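Local coordinates for NikO protein (Streptomyces tendae, PDB 4FQD) that acts as an enolpyruvyl transferase essential in nikkomycin biosynthesis, probably taking the enolpyruvyl group from phosphoenolpyruvate as its relatives MurA and EPSP synthase do, at residues V51-C56 with V257-I262; A42-A47 with F85-S90; S31-S36 with P263-V268. The protein carries 4 engineered substitutions. One frame throughout, in Å; residues are numbered along the deposited sequence.

Contact 1: V51-C56 with V257-I262. Engineered in segment 51-56: Arg52 (natural residue Pro).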
loop_
_atom_site.group_PDB
_atom_site.type_symbol
_atom_site.label_atom_id
_atom_site.label_comp_id
_atom_site.label_asym_id
_atom_site.label_seq_id
_atom_site.Cartn_x
_atom_site.Cartn_y
_atom_site.Cartn_z
ATOM N N VAL A 51 21.821 -1.444 -35.519
ATOM C CA VAL A 51 20.654 -0.912 -34.829
ATOM C C VAL A 51 20.826 0.578 -34.554
ATOM O O VAL A 51 21.694 0.978 -33.778
ATOM C CB VAL A 51 20.399 -1.650 -33.502
ATOM C CG1 VAL A 51 19.260 -0.992 -32.734
ATOM C CG2 VAL A 51 20.098 -3.115 -33.764
ATOM N N ARG A 52 20.000 1.394 -35.200
ATOM C CA ARG A 52 20.060 2.837 -35.012
ATOM C C ARG A 52 19.113 3.288 -33.910
ATOM O O ARG A 52 17.895 3.147 -34.024
ATOM C CB ARG A 52 19.742 3.572 -36.315
ATOM C CG ARG A 52 19.876 5.078 -36.199
ATOM C CD ARG A 52 19.594 5.784 -37.511
ATOM N NE ARG A 52 19.846 7.217 -37.399
ATOM C CZ ARG A 52 19.611 8.097 -38.366
ATOM N NH1 ARG A 52 19.110 7.693 -39.526
ATOM N NH2 ARG A 52 19.872 9.383 -38.172
ATOM N N ILE A 53 19.681 3.839 -32.843
ATOM C CA ILE A 53 18.899 4.247 -31.684
ATOM C C ILE A 53 18.786 5.765 -31.594
ATOM O O ILE A 53 19.734 6.446 -31.204
ATOM C CB ILE A 53 19.520 3.712 -30.381
ATOM C CG1 ILE A 53 19.788 2.210 -30.497
ATOM C CG2 ILE A 53 18.617 4.009 -29.200
ATOM C CD1 ILE A 53 20.470 1.616 -29.285
ATOM N N GLU A 54 17.622 6.292 -31.959
ATOM C CA GLU A 54 17.379 7.726 -31.875
ATOM C C GLU A 54 16.892 8.104 -30.481
ATOM O O GLU A 54 16.458 7.241 -29.715
ATOM C CB GLU A 54 16.368 8.168 -32.932
ATOM C CG GLU A 54 16.757 7.782 -34.347
ATOM C CD GLU A 54 16.403 8.852 -35.359
ATOM O OE1 GLU A 54 16.147 10.002 -34.944
ATOM O OE2 GLU A 54 16.382 8.544 -36.569
ATOM N N ASN A 55 16.964 9.395 -30.165
ATOM C CA ASN A 55 16.637 9.896 -28.834
ATOM C C ASN A 55 17.425 9.147 -27.763
ATOM O O ASN A 55 16.876 8.728 -26.745
ATOM C CB ASN A 55 15.129 9.806 -28.564
ATOM C CG ASN A 55 14.705 10.591 -27.334
ATOM O OD1 ASN A 55 15.285 11.629 -27.014
ATOM N ND2 ASN A 55 13.696 10.090 -26.631
ATOM N N CYS A 56 18.717 8.966 -28.013
ATOM C CA CYS A 56 19.580 8.261 -27.076
ATOM C C CYS A 56 20.181 9.229 -26.066
ATOM O O CYS A 56 20.771 10.241 -26.446
ATOM C CB CYS A 56 20.688 7.510 -27.818
ATOM S SG CYS A 56 21.812 6.592 -26.740
ATOM N N VAL A 257 17.526 -2.274 -37.769
ATOM C CA VAL A 257 16.453 -1.699 -36.965
ATOM C C VAL A 257 16.642 -0.209 -36.687
ATOM O O VAL A 257 17.722 0.230 -36.293
ATOM C CB VAL A 257 16.307 -2.438 -35.615
ATOM C CG1 VAL A 257 15.219 -1.796 -34.764
ATOM C CG2 VAL A 257 16.008 -3.911 -35.843
ATOM N N ASP A 258 15.579 0.560 -36.903
ATOM C CA ASP A 258 15.539 1.963 -36.513
ATOM C C ASP A 258 14.547 2.138 -35.369
ATOM O O ASP A 258 13.365 1.820 -35.513
ATOM C CB ASP A 258 15.128 2.843 -37.695
ATOM C CG ASP A 258 16.316 3.370 -38.474
ATOM O OD1 ASP A 258 17.388 2.731 -38.435
ATOM O OD2 ASP A 258 16.178 4.427 -39.123
ATOM N N VAL A 259 15.023 2.639 -34.236
ATOM C CA VAL A 259 14.163 2.800 -33.070
ATOM C C VAL A 259 14.386 4.130 -32.348
ATOM O O VAL A 259 15.521 4.539 -32.103
ATOM C CB VAL A 259 14.323 1.614 -32.083
ATOM C CG1 VAL A 259 15.781 1.430 -31.690
ATOM C CG2 VAL A 259 13.443 1.807 -30.856
ATOM N N THR A 260 13.289 4.808 -32.027
ATOM C CA THR A 260 13.345 6.040 -31.252
ATOM C C THR A 260 12.932 5.762 -29.810
ATOM O O THR A 260 11.785 5.400 -29.545
ATOM C CB THR A 260 12.423 7.116 -31.845
ATOM O OG1 THR A 260 12.771 7.342 -33.216
ATOM C CG2 THR A 260 12.557 8.417 -31.069
ATOM N N LEU A 261 13.871 5.932 -28.884
ATOM C CA LEU A 261 13.630 5.617 -27.479
ATOM C C LEU A 261 12.492 6.424 -26.868
ATOM O O LEU A 261 12.302 7.599 -27.184
ATOM C CB LEU A 261 14.897 5.828 -26.648
ATOM C CG LEU A 261 16.038 4.833 -26.847
ATOM C CD1 LEU A 261 17.176 5.128 -25.882
ATOM C CD2 LEU A 261 15.546 3.404 -26.684
ATOM N N ILE A 262 11.738 5.774 -25.991
ATOM C CA ILE A 262 10.725 6.447 -25.194
ATOM C C ILE A 262 11.437 7.402 -24.235
ATOM O O ILE A 262 12.503 7.072 -23.713
ATOM C CB ILE A 262 9.859 5.414 -24.424
ATOM C CG1 ILE A 262 8.715 6.091 -23.669
ATOM C CG2 ILE A 262 10.711 4.578 -23.479
ATOM C CD1 ILE A 262 7.752 5.110 -23.036
#
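Leu261 lies obliquely across Ile53, its branch carbon CG 3.6 Å from Ile53 CG2. That methyl is held beside the Ile53 carbonyl carbon, anti to the backbone N, while CG1 leans the other way and comes within 4.3 Å of Val259 CG1. Val51 and Val257 continue this apolar face, which helix 34-44 covers through Thr40 and Ala44. Beneath the side chains the backbones run parallel: the strand axes approach to 4.7 Å at an angle of 14°. Residues Val51 to Glu54 pair in order with Val257 to Thr260. The bonds use every second residue of strand 50-54: Arg52 N gives to Val257 O and Arg52 O takes Val259 N, then Glu54 N gives to Val259 O and Glu54 O takes Leu261 N. Strand 257-260 is thereby joined as an outermost strand to the mixed four-stranded sheet of an inverse alpha/beta barrel domain, the fold of the EPSP synthase family. Past the last paired residues Asn55, with phi and psi both positive, turns its amide onto segment 257-262. Asn55 ND2 reaches Leu261 O at 2.9 Å; the oxygen lies almost in the amide plane, whereas the N-H arrives from above the carbonyl plane. On the face of the sheet away from Val51 and Ile53, the engineered Arg52 stands extended, its CB 3.3 Å from Asp258 OD1. Its guanidinium is turned 85° from that carboxylate, and the charged ends, Arg52 NH1 and Asp258 OD2, stay 4.4 Å apart. Glu54 OE2 sits over the guanidinium face, a long ion pair in which no N-H points at the oxygen.

Contact 2: A42-A47 with F85-S90; sequences AAAATA and FTVDAS
Ala44 and Val87 meet methyl to methyl, Ala44 CB lying 3.7 Å from Val87 CG2. The Val87 torsion, chi1 -64°, divides its two branches: CG2 sits between the backbone N and the carbonyl carbon and faces the helix, while CG1 covers one face of the Phe85 ring, offset toward the rim. Ala89 is directed toward segment 42-47 too, but into a polar setting. Its CB rests among three carbonyl oxygens, 3.4 Å from Ala44 O and slightly farther from Ala45 O and Ala47 O. The type I turn from Ala44 to Ala47 gathers these oxygens around the methyl, and Thr46 OG1 bonds back to Ala43 O at 2.8 Å. One water joins the backbones: it donates to Ala44 O at 2.6 Å and accepts from Ala89 N at 2.7 Å, so both polar groups are served without direct contact. Beyond it, Ser90 N bonds to Asp88 OD1, closing an Asx turn. The last turn of helix 34-44 packs on the sheet while Ala43 touches helix 219-231, consistent with the helix-inside, sheet-outside layering of the inverse alpha/beta barrel.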
loop_
_atom_site.group_PDB
_atom_site.type_symbol
_atom_site.label_atom_id
_atom_site.label_comp_id
_atom_site.label_asym_id
_atom_site.label_seq_id
_atom_site.Cartn_x
_atom_site.Cartn_y
_atom_site.Cartn_z
ATOM N N ALA A 42 21.217 -4.503 -25.559
ATOM C CA ALA A 42 21.348 -5.912 -25.200
ATOM C C ALA A 42 20.790 -6.809 -26.299
ATOM O O ALA A 42 21.370 -7.845 -26.624
ATOM C CB ALA A 42 20.646 -6.191 -23.881
ATOM N N ALA A 43 19.662 -6.400 -26.870
ATOM C CA ALA A 43 19.047 -7.136 -27.968
ATOM C C ALA A 43 19.894 -7.021 -29.229
ATOM O O ALA A 43 19.959 -7.950 -30.033
ATOM C CB ALA A 43 17.641 -6.624 -28.224
ATOM N N ALA A 44 20.544 -5.873 -29.391
ATOM C CA ALA A 44 21.402 -5.627 -30.544
ATOM C C ALA A 44 22.673 -6.469 -30.481
ATOM O O ALA A 44 23.227 -6.853 -31.510
ATOM C CB ALA A 44 21.751 -4.150 -30.636
ATOM N N ALA A 45 23.123 -6.757 -29.264
ATOM C CA ALA A 45 24.349 -7.520 -29.055
ATOM C C ALA A 45 24.204 -8.968 -29.513
ATOM O O ALA A 45 25.200 -9.656 -29.746
ATOM C CB ALA A 45 24.760 -7.466 -27.593
ATOM N N THR A 46 22.963 -9.426 -29.638
ATOM C CA THR A 46 22.692 -10.795 -30.055
ATOM C C THR A 46 22.565 -10.897 -31.571
ATOM O O THR A 46 22.605 -11.991 -32.134
ATOM C CB THR A 46 21.384 -11.318 -29.434
ATOM O OG1 THR A 46 20.266 -10.687 -30.071
ATOM C CG2 THR A 46 21.344 -11.032 -27.942
ATOM N N ALA A 47 22.418 -9.750 -32.227
ATOM C CA ALA A 47 22.097 -9.721 -33.650
ATOM C C ALA A 47 23.316 -9.545 -34.553
ATOM O O ALA A 47 24.429 -9.315 -34.084
ATOM C CB ALA A 47 21.071 -8.633 -33.934
ATOM N N PHE A 85 22.523 6.752 -31.349
ATOM C CA PHE A 85 23.462 5.686 -31.032
ATOM C C PHE A 85 23.325 4.560 -32.047
ATOM O O PHE A 85 22.278 3.922 -32.139
ATOM C CB PHE A 85 23.192 5.144 -29.628
ATOM C CG PHE A 85 24.327 4.345 -29.052
ATOM C CD1 PHE A 85 25.615 4.489 -29.542
ATOM C CD2 PHE A 85 24.103 3.446 -28.023
ATOM C CE1 PHE A 85 26.660 3.754 -29.012
ATOM C CE2 PHE A 85 25.143 2.706 -27.489
ATOM C CZ PHE A 85 26.423 2.861 -27.983
ATOM N N THR A 86 24.386 4.321 -32.811
ATOM C CA THR A 86 24.380 3.253 -33.804
ATOM C C THR A 86 25.345 2.134 -33.424
ATOM O O THR A 86 26.551 2.353 -33.312
ATOM C CB THR A 86 24.737 3.777 -35.205
ATOM O OG1 THR A 86 23.782 4.769 -35.604
ATOM C CG2 THR A 86 24.727 2.639 -36.215
ATOM N N VAL A 87 24.804 0.938 -33.224
ATOM C CA VAL A 87 25.611 -0.219 -32.854
ATOM C C VAL A 87 25.448 -1.349 -33.866
ATOM O O VAL A 87 24.456 -1.406 -34.593
ATOM C CB VAL A 87 25.235 -0.744 -31.456
ATOM C CG1 VAL A 87 25.556 0.295 -30.389
ATOM C CG2 VAL A 87 23.764 -1.128 -31.414
ATOM N N ASP A 88 26.432 -2.242 -33.911
ATOM C CA ASP A 88 26.389 -3.395 -34.803
ATOM C C ASP A 88 27.266 -4.511 -34.242
ATOM O O ASP A 88 28.484 -4.364 -34.139
ATOM C CB ASP A 88 26.860 -3.010 -36.207
ATOM C CG ASP A 88 26.444 -4.023 -37.263
ATOM O OD1 ASP A 88 26.091 -5.164 -36.897
ATOM O OD2 ASP A 88 26.471 -3.675 -38.462
ATOM N N ALA A 89 26.639 -5.626 -33.883
ATOM C CA ALA A 89 27.352 -6.736 -33.261
ATOM C C ALA A 89 27.716 -7.824 -34.266
ATOM O O ALA A 89 27.945 -8.971 -33.889
ATOM C CB ALA A 89 26.527 -7.320 -32.123
ATOM N N SER A 90 27.772 -7.458 -35.543
ATOM C CA SER A 90 28.086 -8.415 -36.601
ATOM C C SER A 90 29.486 -9.001 -36.446
ATOM O O SER A 90 29.668 -10.218 -36.508
ATOM C CB SER A 90 27.951 -7.756 -37.976
ATOM O OG SER A 90 26.651 -7.231 -38.166
HETATM O O HOH W 1 23.952 -5.665 -33.725
#

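Contact 3: S31-S36 with P263-V268; sequences SGFKHS and PDLIEV
Ser31 O accepts the backbone N of Asp264 at 2.7 Å, with the N-H in the carbonyl plane. This bond holds together two chain passages that each lead into a helix, and Gly32 and Pro263 bridge beside it. The Asp264 side chain then divides its oxygens between the two helix starts. With CG anti to the backbone N (chi1 -165°), the carboxylate is set between the two segments: Asp264 OD1 uses its anti lone pair to accept Glu267 N at 3.0 Å, the N-cap bond of its own helix, while Asp264 OD2 accepts Lys34 N at 3.1 Å from the first turn of helix 34-44, for which Phe33 is the N-cap residue. The Phe33 ring stands almost perpendicular to this carboxylate and offers it an edge, CD1 lying 3.6 Å from Asp264 OD2. Over one ring face comes Leu265, its CG 3.9 Å from the ring centroid and only 13° off the normal, a CH-pi contact. His35 CB covers the opposite face nearer the rim, so the ring is clasped from both sides.

Glu267 adds a second carboxylate. Extended beyond CG, it brings OE1 to Ser31 N at 2.9 Å, met on the syn side, and its OE2 accepts from Trp271 NE1 and from a water that also lies within bonding distance of Ser31 OG, its direction there undecided. Lys34 turns its chain away; NZ bonds to Arg436 O, and the side chain lies about 5 Å from a bound sulfate, which may mark an anion pocket. Both acidic side chains thus accept main-chain N-H groups across the junction, and the one carboxylate shared by Glu267 N and Lys34 N fixes the starts of the two helices relative to each other.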
loop_
_atom_site.group_PDB
_atom_site.type_symbol
_atom_site.label_atom_id
_atom_site.label_comp_id
_atom_site.label_asym_id
_atom_site.label_seq_id
_atom_site.Cartn_x
_atom_site.Cartn_y
_atom_site.Cartn_z
ATOM N N SER A 31 15.585 13.256 -22.189
ATOM C CA SER A 31 16.407 12.312 -22.932
ATOM C C SER A 31 15.726 10.950 -22.931
ATOM O O SER A 31 14.766 10.730 -22.190
ATOM C CB SER A 31 17.804 12.212 -22.320
ATOM O OG SER A 31 18.499 13.442 -22.436
ATOM N N GLY A 32 16.221 10.040 -23.764
ATOM C CA GLY A 32 15.637 8.717 -23.882
ATOM C C GLY A 32 15.756 7.894 -22.616
ATOM O O GLY A 32 16.607 8.161 -21.766
ATOM N N PHE A 33 14.894 6.889 -22.496
ATOM C CA PHE A 33 14.873 6.020 -21.325
ATOM C C PHE A 33 16.178 5.240 -21.202
ATOM O O PHE A 33 16.556 4.487 -22.099
ATOM C CB PHE A 33 13.689 5.053 -21.400
ATOM C CG PHE A 33 13.313 4.441 -20.078
ATOM C CD1 PHE A 33 13.800 4.960 -18.889
ATOM C CD2 PHE A 33 12.470 3.341 -20.027
ATOM C CE1 PHE A 33 13.451 4.395 -17.673
ATOM C CE2 PHE A 33 12.119 2.771 -18.817
ATOM C CZ PHE A 33 12.609 3.298 -17.639
ATOM N N LYS A 34 16.858 5.441 -20.078
ATOM C CA LYS A 34 18.105 4.753 -19.771
ATOM C C LYS A 34 17.950 3.235 -19.805
ATOM O O LYS A 34 18.801 2.526 -20.343
ATOM C CB LYS A 34 18.598 5.184 -18.391
ATOM C CG LYS A 34 19.617 4.249 -17.770
ATOM C CD LYS A 34 19.911 4.643 -16.335
ATOM C CE LYS A 34 20.852 3.649 -15.677
ATOM N NZ LYS A 34 21.131 4.007 -14.259
ATOM N N HIS A 35 16.859 2.746 -19.229
ATOM C CA HIS A 35 16.635 1.309 -19.120
ATOM C C HIS A 35 16.244 0.676 -20.456
ATOM O O HIS A 35 16.580 -0.477 -20.723
ATOM C CB HIS A 35 15.594 1.015 -18.038
ATOM C CG HIS A 35 16.014 1.452 -16.669
ATOM N ND1 HIS A 35 15.208 2.212 -15.847
ATOM C CD2 HIS A 35 17.159 1.239 -15.977
ATOM C CE1 HIS A 35 15.837 2.448 -14.712
ATOM N NE2 HIS A 35 17.023 1.868 -14.762
ATOM N N SER A 36 15.542 1.435 -21.293
ATOM C CA SER A 36 15.197 0.969 -22.634
ATOM C C SER A 36 16.439 0.926 -23.513
ATOM O O SER A 36 16.566 0.069 -24.387
ATOM C CB SER A 36 14.143 1.872 -23.272
ATOM O OG SER A 36 12.882 1.702 -22.654
ATOM N N PRO A 263 10.880 8.609 -24.041
ATOM C CA PRO A 263 11.463 9.567 -23.095
ATOM C C PRO A 263 11.648 8.954 -21.712
ATOM O O PRO A 263 10.820 8.147 -21.286
ATOM C CB PRO A 263 10.420 10.681 -23.049
ATOM C CG PRO A 263 9.808 10.654 -24.405
ATOM C CD PRO A 263 9.768 9.203 -24.806
ATOM N N ASP A 264 12.731 9.326 -21.033
ATOM C CA ASP A 264 13.064 8.757 -19.730
ATOM C C ASP A 264 11.927 8.959 -18.735
ATOM O O ASP A 264 11.548 10.090 -18.433
ATOM C CB ASP A 264 14.361 9.363 -19.192
ATOM C CG ASP A 264 14.941 8.570 -18.036
ATOM O OD1 ASP A 264 14.455 8.732 -16.897
ATOM O OD2 ASP A 264 15.887 7.787 -18.267
ATOM N N LEU A 265 11.388 7.850 -18.239
ATOM C CA LEU A 265 10.211 7.868 -17.381
ATOM C C LEU A 265 10.445 8.630 -16.080
ATOM O O LEU A 265 9.619 9.442 -15.670
ATOM C CB LEU A 265 9.758 6.438 -17.073
ATOM C CG LEU A 265 9.520 5.527 -18.279
ATOM C CD1 LEU A 265 8.981 4.176 -17.841
ATOM C CD2 LEU A 265 8.575 6.184 -19.264
ATOM N N ILE A 266 11.576 8.366 -15.437
ATOM C CA ILE A 266 11.878 8.991 -14.154
ATOM C C ILE A 266 12.287 10.452 -14.327
ATOM O O ILE A 266 12.073 11.274 -13.436
ATOM C CB ILE A 266 12.964 8.215 -13.384
ATOM C CG1 ILE A 266 12.642 6.720 -13.383
ATOM C CG2 ILE A 266 13.081 8.727 -11.957
ATOM C CD1 ILE A 266 11.285 6.389 -12.792
ATOM N N GLU A 267 12.864 10.780 -15.480
ATOM C CA GLU A 267 13.210 12.166 -15.770
ATOM C C GLU A 267 11.943 13.003 -15.889
ATOM O O GLU A 267 11.902 14.148 -15.438
ATOM C CB GLU A 267 14.040 12.280 -17.049
ATOM C CG GLU A 267 14.504 13.702 -17.338
ATOM C CD GLU A 267 15.200 13.844 -18.677
ATOM O OE1 GLU A 267 15.356 12.824 -19.381
ATOM O OE2 GLU A 267 15.589 14.981 -19.024
ATOM N N VAL A 268 10.911 12.423 -16.497
ATOM C CA VAL A 268 9.619 13.089 -16.613
ATOM C C VAL A 268 9.045 13.362 -15.228
ATOM O O VAL A 268 8.596 14.471 -14.941
ATOM C CB VAL A 268 8.614 12.250 -17.429
ATOM C CG1 VAL A 268 7.229 12.878 -17.380
ATOM C CG2 VAL A 268 9.087 12.105 -18.866
HETATM O O HOH W 2 17.607 15.831 -20.672
#

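Contacts 1 and 2 have centres 12 Å apart and share one mixed sheet, in which strand 50-54 lies between strands 84-88 and 257-260; helix 34-44 packs on it. The centre of contact 3 lies about 13 Å from that of contact 1 and about 20 Å from that of contact 2, much nearer the chain's centre, and contact 3 uses the start of the helix whose far end serves contact 2. Along the chain contact 3 encloses the other two, whose segments alternate. Its two passages, into helix 34-44 and from strand 257-260 into helix 265-278, fit the paired crossovers between the two domains of this family. Ile262 O bonded to Phe33 N ties that junction to the sheet.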